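PDB 4V33: polysaccharide deacetylase-like protein from Bacillus anthracis, which is one of two putative polysaccharide deacetylases required for osmotic stability and cell shape maintenance, probably removing acetyl groups from a cell-wall polysaccharide with the help of a zinc ion. Local coordinates for residues 47-52 and 119-124; 76-81 and 87-92; 165-170 and 211-216. All blocks are in the same frame, centred on the assembly; numbering follows the deposited sequence.

How the interactions relate
Interactions 1 and 2 belong to the N-terminal fibronectin type III domain and share its four-stranded sheet, in which strands 74-81 and 115-124 are neighbours. Interaction 1 crosses between the two sheets of the sandwich, whereas interaction 2 joins edge strand 90-94 to strand 74-81 within one sheet; their centres lie about 12 Å apart, and they meet through probable backbone hydrogen bonds from Lys78 N to Glu120 O and from Gln76 N to Ile122 O. Along the chain, interaction 2 is nested inside the loop that interaction 1 closes. Interaction 3 follows later, in the deacetylase domain, its centre about 49 Å from that of interaction 1 and about 42 Å from that of interaction 2, so the contacts sample two separately packed domains.

Interaction 1: 47-52 and 119-124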
ATOM      1  N   GLY A  47      26.504  -5.389 -20.257  1.00 33.18           N
ATOM      2  CA  GLY A  47      25.675  -4.250 -20.593  1.00 30.53           C
ATOM      3  C   GLY A  47      24.963  -3.652 -19.397  1.00 31.94           C
ATOM      4  O   GLY A  47      24.906  -4.245 -18.318  1.00 30.87           O
ATOM      5  N   LYS A  48      24.425  -2.456 -19.590  1.00 30.65           N
ATOM      6  CA  LYS A  48      23.681  -1.775 -18.545  1.00 30.79           C
ATOM      7  C   LYS A  48      22.456  -1.126 -19.153  1.00 30.28           C
ATOM      8  O   LYS A  48      22.547  -0.429 -20.162  1.00 32.44           O
ATOM      9  CB  LYS A  48      24.551  -0.720 -17.858  1.00 39.31           C
ATOM     10  CG  LYS A  48      25.745  -1.292 -17.107  1.00 51.87           C
ATOM     11  CD  LYS A  48      25.311  -2.057 -15.861  1.00 59.04           C
ATOM     12  CE  LYS A  48      24.849  -1.109 -14.761  1.00 64.89           C
ATOM     13  NZ  LYS A  48      24.545  -1.820 -13.485  1.00 63.77           N
ATOM     14  N   ILE A  49      21.306  -1.385 -18.546  1.00 29.03           N
ATOM     15  CA  ILE A  49      20.064  -0.761 -18.956  1.00 25.26           C
ATOM     16  C   ILE A  49      19.910   0.555 -18.209  1.00 33.04           C
ATOM     17  O   ILE A  49      20.089   0.608 -16.994  1.00 34.78           O
ATOM     18  CB  ILE A  49      18.866  -1.661 -18.627  1.00 25.00           C
ATOM     19  CG1 ILE A  49      18.934  -2.954 -19.446  1.00 25.67           C
ATOM     20  CG2 ILE A  49      17.554  -0.922 -18.872  1.00 27.12           C
ATOM     21  CD1 ILE A  49      17.976  -4.025 -18.971  1.00 26.30           C
ATOM     22  N   SER A  50      19.602   1.620 -18.940  1.00 30.47           N
ATOM     23  CA  SER A  50      19.244   2.885 -18.304  1.00 30.23           C
ATOM     24  C   SER A  50      18.018   3.462 -18.992  1.00 29.74           C
ATOM     25  O   SER A  50      17.551   2.934 -20.001  1.00 29.20           O
ATOM     26  CB  SER A  50      20.402   3.879 -18.357  1.00 37.38           C
ATOM     27  OG  SER A  50      20.724   4.208 -19.695  1.00 40.08           O
ATOM     28  N   TYR A  51      17.486   4.542 -18.435  1.00 30.00           N
ATOM     29  CA  TYR A  51      16.348   5.214 -19.041  1.00 31.99           C
ATOM     30  C   TYR A  51      16.333   6.677 -18.638  1.00 29.68           C
ATOM     31  O   TYR A  51      16.921   7.058 -17.622  1.00 33.07           O
ATOM     32  CB  TYR A  51      15.028   4.532 -18.657  1.00 29.77           C
ATOM     33  CG  TYR A  51      14.892   4.215 -17.187  1.00 29.00           C
ATOM     34  CD1 TYR A  51      14.369   5.147 -16.304  1.00 29.81           C
ATOM     35  CD2 TYR A  51      15.274   2.976 -16.682  1.00 35.14           C
ATOM     36  CE1 TYR A  51      14.239   4.865 -14.955  1.00 35.81           C
ATOM     37  CE2 TYR A  51      15.148   2.684 -15.335  1.00 40.99           C
ATOM     38  CZ  TYR A  51      14.628   3.631 -14.477  1.00 43.36           C
ATOM     39  OH  TYR A  51      14.496   3.356 -13.135  1.00 49.40           O
ATOM     40  N   ASN A  52      15.681   7.503 -19.447  1.00 31.14           N
ATOM     41  CA  ASN A  52      15.532   8.909 -19.105  1.00 32.02           C
ATOM     42  C   ASN A  52      14.802   9.039 -17.774  1.00 31.60           C
ATOM     43  O   ASN A  52      13.847   8.308 -17.518  1.00 29.34           O
ATOM     44  CB  ASN A  52      14.782   9.658 -20.207  1.00 36.33           C
ATOM     45  CG  ASN A  52      15.514   9.630 -21.532  1.00 39.15           C
ATOM     46  OD1 ASN A  52      16.705   9.330 -21.589  1.00 41.10           O
ATOM     47  ND2 ASN A  52      14.804   9.947 -22.607  1.00 42.42           N
ATOM     48  N   ILE A 119      12.492  -5.828 -16.895  1.00 18.24           N
ATOM     49  CA  ILE A 119      13.093  -5.746 -18.218  1.00 18.73           C
ATOM     50  C   ILE A 119      14.247  -6.744 -18.310  1.00 19.48           C
ATOM     51  O   ILE A 119      15.175  -6.694 -17.507  1.00 20.13           O
ATOM     52  CB  ILE A 119      13.651  -4.327 -18.505  1.00 19.68           C
ATOM     53  CG1 ILE A 119      12.570  -3.261 -18.289  1.00 22.40           C
ATOM     54  CG2 ILE A 119      14.225  -4.255 -19.928  1.00 19.23           C
ATOM     55  CD1 ILE A 119      13.111  -1.832 -18.237  1.00 27.29           C
ATOM     56  N   GLU A 120      14.181  -7.653 -19.282  1.00 18.02           N
ATOM     57  CA  GLU A 120      15.293  -8.555 -19.574  1.00 17.85           C
ATOM     58  C   GLU A 120      15.753  -8.291 -20.989  1.00 19.98           C
ATOM     59  O   GLU A 120      14.969  -8.422 -21.930  1.00 23.42           O
ATOM     60  CB  GLU A 120      14.874 -10.020 -19.501  1.00 21.23           C
ATOM     61  CG  GLU A 120      14.445 -10.543 -18.158  1.00 24.73           C
ATOM     62  CD  GLU A 120      14.154 -12.040 -18.219  1.00 27.75           C
ATOM     63  OE1 GLU A 120      14.110 -12.600 -19.344  1.00 33.33           O
ATOM     64  OE2 GLU A 120      13.981 -12.658 -17.151  1.00 32.79           O
ATOM     65  N   ALA A 121      17.024  -7.946 -21.147  1.00 18.88           N
ATOM     66  CA  ALA A 121      17.557  -7.640 -22.468  1.00 18.33           C
ATOM     67  C   ALA A 121      18.455  -8.748 -22.991  1.00 20.34           C
ATOM     68  O   ALA A 121      19.285  -9.281 -22.260  1.00 20.79           O
ATOM     69  CB  ALA A 121      18.322  -6.338 -22.432  1.00 22.23           C
ATOM     70  N   ILE A 122      18.271  -9.088 -24.263  1.00 18.13           N
ATOM     71  CA  ILE A 122      19.187  -9.968 -24.973  1.00 18.50           C
ATOM     72  C   ILE A 122      19.658  -9.262 -26.228  1.00 18.92           C
ATOM     73  O   ILE A 122      18.994  -8.354 -26.722  1.00 20.51           O
ATOM     74  CB  ILE A 122      18.544 -11.330 -25.357  1.00 18.02           C
ATOM     75  CG1 ILE A 122      17.452 -11.155 -26.420  1.00 19.02           C
ATOM     76  CG2 ILE A 122      18.034 -12.054 -24.117  1.00 18.08           C
ATOM     77  CD1 ILE A 122      16.840 -12.470 -26.888  1.00 18.66           C
ATOM     78  N   GLY A 123      20.826  -9.659 -26.724  1.00 19.53           N
ATOM     79  CA  GLY A 123      21.344  -9.091 -27.950  1.00 20.02           C
ATOM     80  C   GLY A 123      21.263 -10.100 -29.076  1.00 19.80           C
ATOM     81  O   GLY A 123      21.278 -11.309 -28.833  1.00 19.56           O
ATOM     82  N   ILE A 124      21.167  -9.605 -30.307  1.00 20.01           N
ATOM     83  CA  ILE A 124      21.182 -10.468 -31.485  1.00 19.97           C
ATOM     84  C   ILE A 124      22.353 -10.072 -32.370  1.00 23.18           C
ATOM     85  O   ILE A 124      22.496  -8.897 -32.713  1.00 23.04           O
ATOM     86  CB  ILE A 124      19.894 -10.318 -32.320  1.00 20.08           C
ATOM     87  CG1 ILE A 124      18.654 -10.243 -31.421  1.00 22.90           C
ATOM     88  CG2 ILE A 124      19.795 -11.447 -33.360  1.00 19.82           C
ATOM     89  CD1 ILE A 124      18.391 -11.498 -30.633  1.00 21.56           C
TER
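The two-sheet sandwich of the fibronectin type III domain is bridged at one point by Ile49 on one sheet and Ile119 and Ala121 on the other. Strand 48-51 is an edge strand of the three-stranded sheet, and strand 115-124 is an inner strand of the four-stranded sheet. No hydrogen bond links the segments, whose nearest CA atoms, those of Ile49 and Ala121, are 8.1 Å apart, so side chains span the gap. The reach comes from the longer branch of Ile49: CG1 stands anti to the carbonyl carbon (chi1 -65°) and CD1 continues the chain outward (chi2 167°). That one methyl does all the close touching, 3.9 Å from Ile119 CG2 and 4.2 Å from Ala121 CB. Ile119 answers with its short branch, CG2 being anti to the backbone N, and the two isoleucine chains meet at a slant. Branched isoleucine suits both places because it fills the space between sheets and is at ease in an extended backbone; Ala121 keeps its spot shallow enough for the Ile49 methyl to come in. The buried Ala121 also packs on Met65 of strand 60-66, while Ile49 leans on Thr134 of strand 130-140. Glu120, between Ile119 and Ala121, turns its CB away from strand 48-51; its OE2 forms a salt bridge with Lys86 NZ. Between side chains the contact is purely apolar, held by dispersion and the burial of methyl groups, with no directional bond to fix its register.

Interaction 2: 76-81 and 87-92; sequences QYKIWR and ETAKSL
Tyr77 pairs with Leu92 and Ile79 with Lys90 in antiparallel hydrogen-bonded pairs, the short strand axes running at 147° and 4.5 Å apart at their closest. Tyr77 N bonds to Leu92 O (2.8 Å) and Leu92 N to Tyr77 O (2.9 Å); Ile79 and Lys90 are likewise bonded both ways. Between these pairs sits the non-hydrogen-bonded pair Lys78 and Ser91. The two strands form a beta hairpin, and strand 90-94 is the edge of its four-stranded sheet in the fibronectin type III domain. Tyr77, Ile79 and Leu92 share the face that looks into the sandwich: Ile79 CD1 lies 4.2 Å from Leu92 CD1, and the Tyr77 ring brings its edge to Leu92 O, while its hydroxyl bonds to Phe101 O. Lys90, on this same face, ends at Glu109 O and in a cation-pi contact with Phe110. Lys78 and Ser91 lie on the opposite face. With CG anti to the backbone N (chi1 -179°), Lys78 brings that carbon 3.8 Å from Ala89 CB, a methyl that also packs 3.7 Å from Trp80 CB. Ser91 OG, a small polar group suited to the solvent-facing side, shares a water with Gln76 OE1, whose NE2 bonds to Glu74 OE2. Another water links Arg81 N with Thr88 OG1, itself bonded to Gly85 O.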
ATOM      1  N   GLN A  76      16.761  -7.051 -27.909  1.00 18.35           N
ATOM      2  CA  GLN A  76      15.354  -7.317 -27.623  1.00 17.69           C
ATOM      3  C   GLN A  76      15.099  -7.186 -26.144  1.00 17.70           C
ATOM      4  O   GLN A  76      15.789  -7.805 -25.335  1.00 17.34           O
ATOM      5  CB  GLN A  76      14.951  -8.711 -28.108  1.00 17.32           C
ATOM      6  CG  GLN A  76      15.137  -8.881 -29.607  1.00 17.74           C
ATOM      7  CD  GLN A  76      14.522 -10.157 -30.148  1.00 18.28           C
ATOM      8  OE1 GLN A  76      14.114 -11.039 -29.392  1.00 18.69           O
ATOM      9  NE2 GLN A  76      14.460 -10.260 -31.466  1.00 20.03           N
ATOM     10  N   TYR A  77      14.108  -6.370 -25.796  1.00 17.14           N
ATOM     11  CA  TYR A  77      13.750  -6.136 -24.405  1.00 17.98           C
ATOM     12  C   TYR A  77      12.476  -6.884 -24.068  1.00 18.34           C
ATOM     13  O   TYR A  77      11.403  -6.548 -24.578  1.00 18.35           O
ATOM     14  CB  TYR A  77      13.504  -4.646 -24.154  1.00 17.75           C
ATOM     15  CG  TYR A  77      14.673  -3.727 -24.431  1.00 18.07           C
ATOM     16  CD1 TYR A  77      15.601  -3.441 -23.443  1.00 18.46           C
ATOM     17  CD2 TYR A  77      14.823  -3.117 -25.670  1.00 19.16           C
ATOM     18  CE1 TYR A  77      16.668  -2.579 -23.679  1.00 20.36           C
ATOM     19  CE2 TYR A  77      15.889  -2.246 -25.918  1.00 21.72           C
ATOM     20  CZ  TYR A  77      16.805  -1.986 -24.913  1.00 21.31           C
ATOM     21  OH  TYR A  77      17.864  -1.128 -25.138  1.00 22.51           O
ATOM     22  N   LYS A  78      12.586  -7.896 -23.215  1.00 15.80           N
ATOM     23  CA  LYS A  78      11.407  -8.604 -22.743  1.00 15.31           C
ATOM     24  C   LYS A  78      10.901  -7.856 -21.520  1.00 15.36           C
ATOM     25  O   LYS A  78      11.638  -7.672 -20.550  1.00 17.02           O
ATOM     26  CB  LYS A  78      11.732 -10.051 -22.369  1.00 15.27           C
ATOM     27  CG  LYS A  78      10.506 -10.831 -21.890  1.00 16.87           C
ATOM     28  CD  LYS A  78      10.881 -12.189 -21.307  1.00 24.31           C
ATOM     29  CE  LYS A  78      11.412 -13.114 -22.379  1.00 29.12           C
ATOM     30  NZ  LYS A  78      11.677 -14.489 -21.842  1.00 28.06           N
ATOM     31  N   ILE A  79       9.652  -7.415 -21.579  1.00 14.84           N
ATOM     32  CA  ILE A  79       9.116  -6.551 -20.535  1.00 14.66           C
ATOM     33  C   ILE A  79       7.771  -7.069 -20.069  1.00 14.25           C
ATOM     34  O   ILE A  79       6.932  -7.491 -20.879  1.00 15.32           O
ATOM     35  CB  ILE A  79       8.962  -5.099 -21.032  1.00 15.60           C
ATOM     36  CG1 ILE A  79      10.309  -4.569 -21.532  1.00 20.38           C
ATOM     37  CG2 ILE A  79       8.410  -4.200 -19.925  1.00 18.28           C
ATOM     38  CD1 ILE A  79      10.272  -3.136 -22.023  1.00 27.47           C
ATOM     39  N   TRP A  80       7.577  -7.055 -18.755  1.00 15.03           N
ATOM     40  CA  TRP A  80       6.280  -7.374 -18.183  1.00 14.85           C
ATOM     41  C   TRP A  80       6.059  -6.598 -16.903  1.00 14.08           C
ATOM     42  O   TRP A  80       7.007  -6.147 -16.260  1.00 17.56           O
ATOM     43  CB  TRP A  80       6.139  -8.872 -17.914  1.00 16.60           C
ATOM     44  CG  TRP A  80       6.990  -9.419 -16.804  1.00 17.87           C
ATOM     45  CD1 TRP A  80       6.605  -9.654 -15.513  1.00 19.92           C
ATOM     46  CD2 TRP A  80       8.352  -9.848 -16.900  1.00 17.57           C
ATOM     47  NE1 TRP A  80       7.651 -10.187 -14.798  1.00 20.80           N
ATOM     48  CE2 TRP A  80       8.734 -10.318 -15.627  1.00 19.81           C
ATOM     49  CE3 TRP A  80       9.290  -9.877 -17.939  1.00 20.51           C
ATOM     50  CZ2 TRP A  80      10.013 -10.807 -15.364  1.00 19.24           C
ATOM     51  CZ3 TRP A  80      10.560 -10.364 -17.675  1.00 23.54           C
ATOM     52  CH2 TRP A  80      10.908 -10.819 -16.397  1.00 22.38           C
ATOM     53  N   ARG A  81       4.793  -6.449 -16.534  1.00 15.38           N
ATOM     54  CA  ARG A  81       4.458  -5.854 -15.249  1.00 17.03           C
ATOM     55  C   ARG A  81       4.536  -6.926 -14.195  1.00 15.96           C
ATOM     56  O   ARG A  81       3.900  -7.967 -14.330  1.00 18.37           O
ATOM     57  CB  ARG A  81       3.031  -5.336 -15.270  1.00 19.76           C
ATOM     58  CG  ARG A  81       2.866  -4.073 -16.021  1.00 28.83           C
ATOM     59  CD  ARG A  81       1.469  -3.514 -15.878  1.00 28.19           C
ATOM     60  NE  ARG A  81       1.174  -3.008 -14.540  1.00 25.66           N
ATOM     61  CZ  ARG A  81       0.309  -3.571 -13.702  1.00 33.34           C
ATOM     62  NH1 ARG A  81      -0.331  -4.673 -14.054  1.00 37.96           N
ATOM     63  NH2 ARG A  81       0.082  -3.032 -12.511  1.00 29.91           N
ATOM     64  N   GLU A  87       4.514 -14.470 -17.324  1.00 21.15           N
ATOM     65  CA  GLU A  87       3.817 -15.161 -18.401  1.00 20.74           C
ATOM     66  C   GLU A  87       3.152 -14.180 -19.372  1.00 19.60           C
ATOM     67  O   GLU A  87       2.859 -14.542 -20.517  1.00 21.98           O
ATOM     68  CB  GLU A  87       2.782 -16.138 -17.825  1.00 25.87           C
ATOM     69  CG  GLU A  87       1.663 -15.479 -17.021  1.00 36.25           C
ATOM     70  CD  GLU A  87       2.024 -15.205 -15.561  1.00 45.60           C
ATOM     71  OE1 GLU A  87       3.206 -15.354 -15.172  1.00 37.71           O
ATOM     72  OE2 GLU A  87       1.106 -14.838 -14.795  1.00 52.26           O
ATOM     73  N   THR A  88       2.911 -12.948 -18.917  1.00 19.64           N
ATOM     74  CA  THR A  88       2.251 -11.939 -19.747  1.00 18.11           C
ATOM     75  C   THR A  88       3.228 -11.071 -20.537  1.00 18.20           C
ATOM     76  O   THR A  88       2.812 -10.136 -21.219  1.00 17.73           O
ATOM     77  CB  THR A  88       1.353 -10.994 -18.916  1.00 17.51           C
ATOM     78  OG1 THR A  88       2.165 -10.168 -18.071  1.00 17.14           O
ATOM     79  CG2 THR A  88       0.346 -11.788 -18.081  1.00 20.39           C
ATOM     80  N   ALA A  89       4.517 -11.384 -20.456  1.00 16.61           N
ATOM     81  CA  ALA A  89       5.543 -10.554 -21.089  1.00 16.71           C
ATOM     82  C   ALA A  89       5.404 -10.439 -22.601  1.00 16.19           C
ATOM     83  O   ALA A  89       4.894 -11.345 -23.270  1.00 17.85           O
ATOM     84  CB  ALA A  89       6.939 -11.072 -20.738  1.00 16.87           C
ATOM     85  N   LYS A  90       5.867  -9.311 -23.130  1.00 16.70           N
ATOM     86  CA  LYS A  90       6.041  -9.137 -24.565  1.00 16.76           C
ATOM     87  C   LYS A  90       7.497  -8.778 -24.814  1.00 16.77           C
ATOM     88  O   LYS A  90       8.243  -8.458 -23.880  1.00 18.61           O
ATOM     89  CB  LYS A  90       5.132  -8.027 -25.097  1.00 19.05           C
ATOM     90  CG  LYS A  90       5.504  -6.656 -24.550  1.00 19.90           C
ATOM     91  CD  LYS A  90       4.626  -5.546 -25.115  1.00 25.98           C
ATOM     92  CE  LYS A  90       3.202  -5.665 -24.626  1.00 28.05           C
ATOM     93  NZ  LYS A  90       2.437  -4.411 -24.884  1.00 27.24           N
ATOM     94  N   SER A  91       7.913  -8.840 -26.069  1.00 15.77           N
ATOM     95  CA  SER A  91       9.278  -8.480 -26.409  1.00 15.94           C
ATOM     96  C   SER A  91       9.286  -7.322 -27.399  1.00 20.54           C
ATOM     97  O   SER A  91       8.609  -7.368 -28.427  1.00 20.47           O
ATOM     98  CB  SER A  91      10.000  -9.690 -26.994  1.00 16.04           C
ATOM     99  OG  SER A  91      11.305  -9.350 -27.452  1.00 20.78           O
ATOM    100  N   LEU A  92      10.060  -6.289 -27.082  1.00 19.71           N
ATOM    101  CA  LEU A  92      10.154  -5.100 -27.920  1.00 20.39           C
ATOM    102  C   LEU A  92      11.583  -4.953 -28.439  1.00 24.32           C
ATOM    103  O   LEU A  92      12.533  -4.940 -27.657  1.00 23.12           O
ATOM    104  CB  LEU A  92       9.748  -3.856 -27.126  1.00 23.00           C
ATOM    105  CG  LEU A  92       8.364  -3.916 -26.465  1.00 22.42           C
ATOM    106  CD1 LEU A  92       8.098  -2.683 -25.603  1.00 27.53           C
ATOM    107  CD2 LEU A  92       7.275  -4.085 -27.511  1.00 29.67           C
TER
HETATM  108  O   HOH W   1      13.137 -11.263 -26.644  0.93 19.31           O
HETATM  109  O   HOH W   2       2.791  -7.502 -18.498  1.00 18.82           O

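Interaction 3: 165-170 and 211-216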
ATOM      1  N   VAL A 165     -20.253   2.757  10.024  1.00 14.10           N
ATOM      2  CA  VAL A 165     -20.620   2.118   8.756  1.00 13.48           C
ATOM      3  C   VAL A 165     -21.266   0.777   9.101  1.00 15.61           C
ATOM      4  O   VAL A 165     -20.719   0.002   9.874  1.00 16.33           O
ATOM      5  CB  VAL A 165     -19.385   1.942   7.845  1.00 14.91           C
ATOM      6  CG1 VAL A 165     -19.687   1.033   6.645  1.00 14.93           C
ATOM      7  CG2 VAL A 165     -18.881   3.303   7.379  1.00 15.05           C
ATOM      8  N   SER A 166     -22.459   0.511   8.580  1.00 16.71           N
ATOM      9  CA  SER A 166     -23.144  -0.730   8.944  1.00 16.17           C
ATOM     10  C   SER A 166     -22.383  -1.937   8.424  1.00 14.47           C
ATOM     11  O   SER A 166     -21.700  -1.840   7.414  1.00 15.63           O
ATOM     12  CB  SER A 166     -24.563  -0.746   8.386  1.00 16.94           C
ATOM     13  OG  SER A 166     -24.546  -0.767   6.963  1.00 16.81           O
ATOM     14  N   PRO A 167     -22.501  -3.081   9.110  1.00 15.16           N
ATOM     15  CA  PRO A 167     -21.851  -4.292   8.594  1.00 17.55           C
ATOM     16  C   PRO A 167     -22.293  -4.621   7.161  1.00 15.74           C
ATOM     17  O   PRO A 167     -21.461  -5.068   6.371  1.00 15.97           O
ATOM     18  CB  PRO A 167     -22.298  -5.368   9.584  1.00 19.89           C
ATOM     19  CG  PRO A 167     -22.432  -4.606  10.885  1.00 21.06           C
ATOM     20  CD  PRO A 167     -23.004  -3.265  10.486  1.00 17.22           C
ATOM     21  N   ALA A 168     -23.562  -4.393   6.834  1.00 17.06           N
ATOM     22  CA  ALA A 168     -24.032  -4.628   5.466  1.00 16.11           C
ATOM     23  C   ALA A 168     -23.332  -3.732   4.446  1.00 15.53           C
ATOM     24  O   ALA A 168     -22.881  -4.204   3.402  1.00 15.46           O
ATOM     25  CB  ALA A 168     -25.546  -4.456   5.380  1.00 17.48           C
ATOM     26  N   ASN A 169     -23.234  -2.438   4.734  1.00 14.89           N
ATOM     27  CA  ASN A 169     -22.539  -1.541   3.813  1.00 14.43           C
ATOM     28  C   ASN A 169     -21.038  -1.804   3.755  1.00 12.81           C
ATOM     29  O   ASN A 169     -20.428  -1.706   2.680  1.00 14.02           O
ATOM     30  CB  ASN A 169     -22.846  -0.077   4.130  1.00 15.12           C
ATOM     31  CG  ASN A 169     -24.256   0.305   3.734  1.00 19.40           C
ATOM     32  OD1 ASN A 169     -24.896  -0.392   2.942  1.00 21.52           O
ATOM     33  ND2 ASN A 169     -24.747   1.411   4.273  1.00 22.36           N
ATOM     34  N   PHE A 170     -20.441  -2.149   4.896  1.00 13.66           N
ATOM     35  CA  PHE A 170     -19.032  -2.523   4.903  1.00 12.93           C
ATOM     36  C   PHE A 170     -18.804  -3.735   4.001  1.00 12.42           C
ATOM     37  O   PHE A 170     -17.869  -3.754   3.202  1.00 13.47           O
ATOM     38  CB  PHE A 170     -18.534  -2.824   6.323  1.00 14.04           C
ATOM     39  CG  PHE A 170     -17.109  -3.291   6.359  1.00 12.54           C
ATOM     40  CD1 PHE A 170     -16.072  -2.408   6.069  1.00 13.43           C
ATOM     41  CD2 PHE A 170     -16.803  -4.620   6.628  1.00 12.73           C
ATOM     42  CE1 PHE A 170     -14.751  -2.832   6.065  1.00 15.24           C
ATOM     43  CE2 PHE A 170     -15.472  -5.058   6.635  1.00 12.91           C
ATOM     44  CZ  PHE A 170     -14.446  -4.162   6.355  1.00 13.89           C
ATOM     45  N   ASN A 211     -15.361  -3.790  15.722  1.00 14.12           N
ATOM     46  CA  ASN A 211     -14.509  -4.139  14.589  1.00 14.06           C
ATOM     47  C   ASN A 211     -14.411  -5.655  14.389  1.00 14.15           C
ATOM     48  O   ASN A 211     -13.985  -6.119  13.331  1.00 14.95           O
ATOM     49  CB  ASN A 211     -13.123  -3.500  14.707  1.00 14.35           C
ATOM     50  CG  ASN A 211     -13.123  -2.012  14.348  1.00 14.79           C
ATOM     51  OD1 ASN A 211     -12.072  -1.433  14.109  1.00 15.49           O
ATOM     52  ND2 ASN A 211     -14.296  -1.393  14.313  1.00 15.00           N
ATOM     53  N   MET A 212     -14.833  -6.430  15.384  1.00 15.26           N
ATOM     54  CA  MET A 212     -15.002  -7.869  15.167  1.00 15.51           C
ATOM     55  C   MET A 212     -16.030  -8.156  14.065  1.00 15.60           C
ATOM     56  O   MET A 212     -15.951  -9.193  13.406  1.00 17.23           O
ATOM     57  CB  MET A 212     -15.372  -8.604  16.461  1.00 18.42           C
ATOM     58  CG  MET A 212     -14.229  -8.684  17.469  1.00 17.04           C
ATOM     59  SD  MET A 212     -12.824  -9.647  16.861  1.00 19.97           S
ATOM     60  CE  MET A 212     -13.423 -11.316  17.117  1.00 22.72           C
ATOM     61  N   ASN A 213     -16.980  -7.244  13.860  1.00 16.20           N
ATOM     62  CA  ASN A 213     -17.906  -7.377  12.728  1.00 17.07           C
ATOM     63  C   ASN A 213     -17.180  -7.277  11.391  1.00 13.91           C
ATOM     64  O   ASN A 213     -17.487  -8.024  10.456  1.00 16.99           O
ATOM     65  CB  ASN A 213     -19.008  -6.316  12.777  1.00 15.65           C
ATOM     66  CG  ASN A 213     -19.926  -6.485  13.969  1.00 17.40           C
ATOM     67  OD1 ASN A 213     -20.178  -7.603  14.423  1.00 21.85           O
ATOM     68  ND2 ASN A 213     -20.431  -5.369  14.484  1.00 16.64           N
ATOM     69  N   ALA A 214     -16.225  -6.351  11.297  1.00 14.04           N
ATOM     70  CA  ALA A 214     -15.419  -6.218  10.087  1.00 14.20           C
ATOM     71  C   ALA A 214     -14.588  -7.472   9.857  1.00 14.83           C
ATOM     72  O   ALA A 214     -14.504  -7.974   8.743  1.00 15.97           O
ATOM     73  CB  ALA A 214     -14.522  -4.988  10.167  1.00 14.51           C
ATOM     74  N   PHE A 215     -13.977  -7.973  10.927  1.00 14.43           N
ATOM     75  CA  PHE A 215     -13.229  -9.221  10.892  1.00 15.14           C
ATOM     76  C   PHE A 215     -14.069 -10.364  10.315  1.00 16.97           C
ATOM     77  O   PHE A 215     -13.641 -11.069   9.397  1.00 16.50           O
ATOM     78  CB  PHE A 215     -12.750  -9.532  12.320  1.00 17.67           C
ATOM     79  CG  PHE A 215     -12.084 -10.869  12.479  1.00 16.19           C
ATOM     80  CD1 PHE A 215     -11.053 -11.263  11.637  1.00 16.73           C
ATOM     81  CD2 PHE A 215     -12.467 -11.716  13.509  1.00 19.99           C
ATOM     82  CE1 PHE A 215     -10.439 -12.491  11.799  1.00 18.76           C
ATOM     83  CE2 PHE A 215     -11.853 -12.950  13.679  1.00 22.05           C
ATOM     84  CZ  PHE A 215     -10.835 -13.335  12.824  1.00 21.66           C
ATOM     85  N   HIS A 216     -15.271 -10.538  10.848  1.00 17.03           N
ATOM     86  CA  HIS A 216     -16.152 -11.601  10.381  1.00 17.88           C
ATOM     87  C   HIS A 216     -16.554 -11.436   8.916  1.00 16.51           C
ATOM     88  O   HIS A 216     -16.660 -12.420   8.189  1.00 17.84           O
ATOM     89  CB  HIS A 216     -17.387 -11.688  11.277  1.00 18.01           C
ATOM     90  CG  HIS A 216     -17.075 -12.094  12.682  1.00 20.09           C
ATOM     91  ND1 HIS A 216     -17.831 -11.689  13.760  1.00 22.65           N
ATOM     92  CD2 HIS A 216     -16.089 -12.873  13.185  1.00 21.58           C
ATOM     93  CE1 HIS A 216     -17.320 -12.195  14.869  1.00 23.10           C
ATOM     94  NE2 HIS A 216     -16.262 -12.917  14.548  1.00 23.29           N
TER
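Phe170 reaches across from the first turn of helix 167-179 to Ala214 on helix 211-221. Its CB sets off with CG anti to the backbone N (chi1 177°), which swings the ring out from its own helix toward the other. CD2 comes first into range, 4.1 Å from Ala214 CA; CE2 then goes deepest, 3.6 Å from Ala214 CA and 3.7 Å from Ala214 CB, and CZ closes the contact at 3.9 Å from that CB. The ring meets the alanine obliquely. Alanine suits the spot because its lone methyl lets the corner of an aromatic ring come close to the helix backbone. The same ring packs edge-to-face with Tyr149, Ile152 touches both Phe170 and Ala214, and both residues are buried. Nearer the helix start, Pro167 CG sits 4.2 Å from Asn213 ND2 in a looser contact; the amide's own hydrogen bond goes to Ile152 O. Proline fits the first turn of a helix, where no backbone N-H is needed, and Ser166 just before it is the N-cap, its OG accepting from Asn169 N at 3.1 Å. Packing between two helices beside the strands of a mainly parallel sheet, as here with Ala214 against Phe204 of strand 199-206, is in keeping with the deformed beta/alpha barrel of polysaccharide deacetylases.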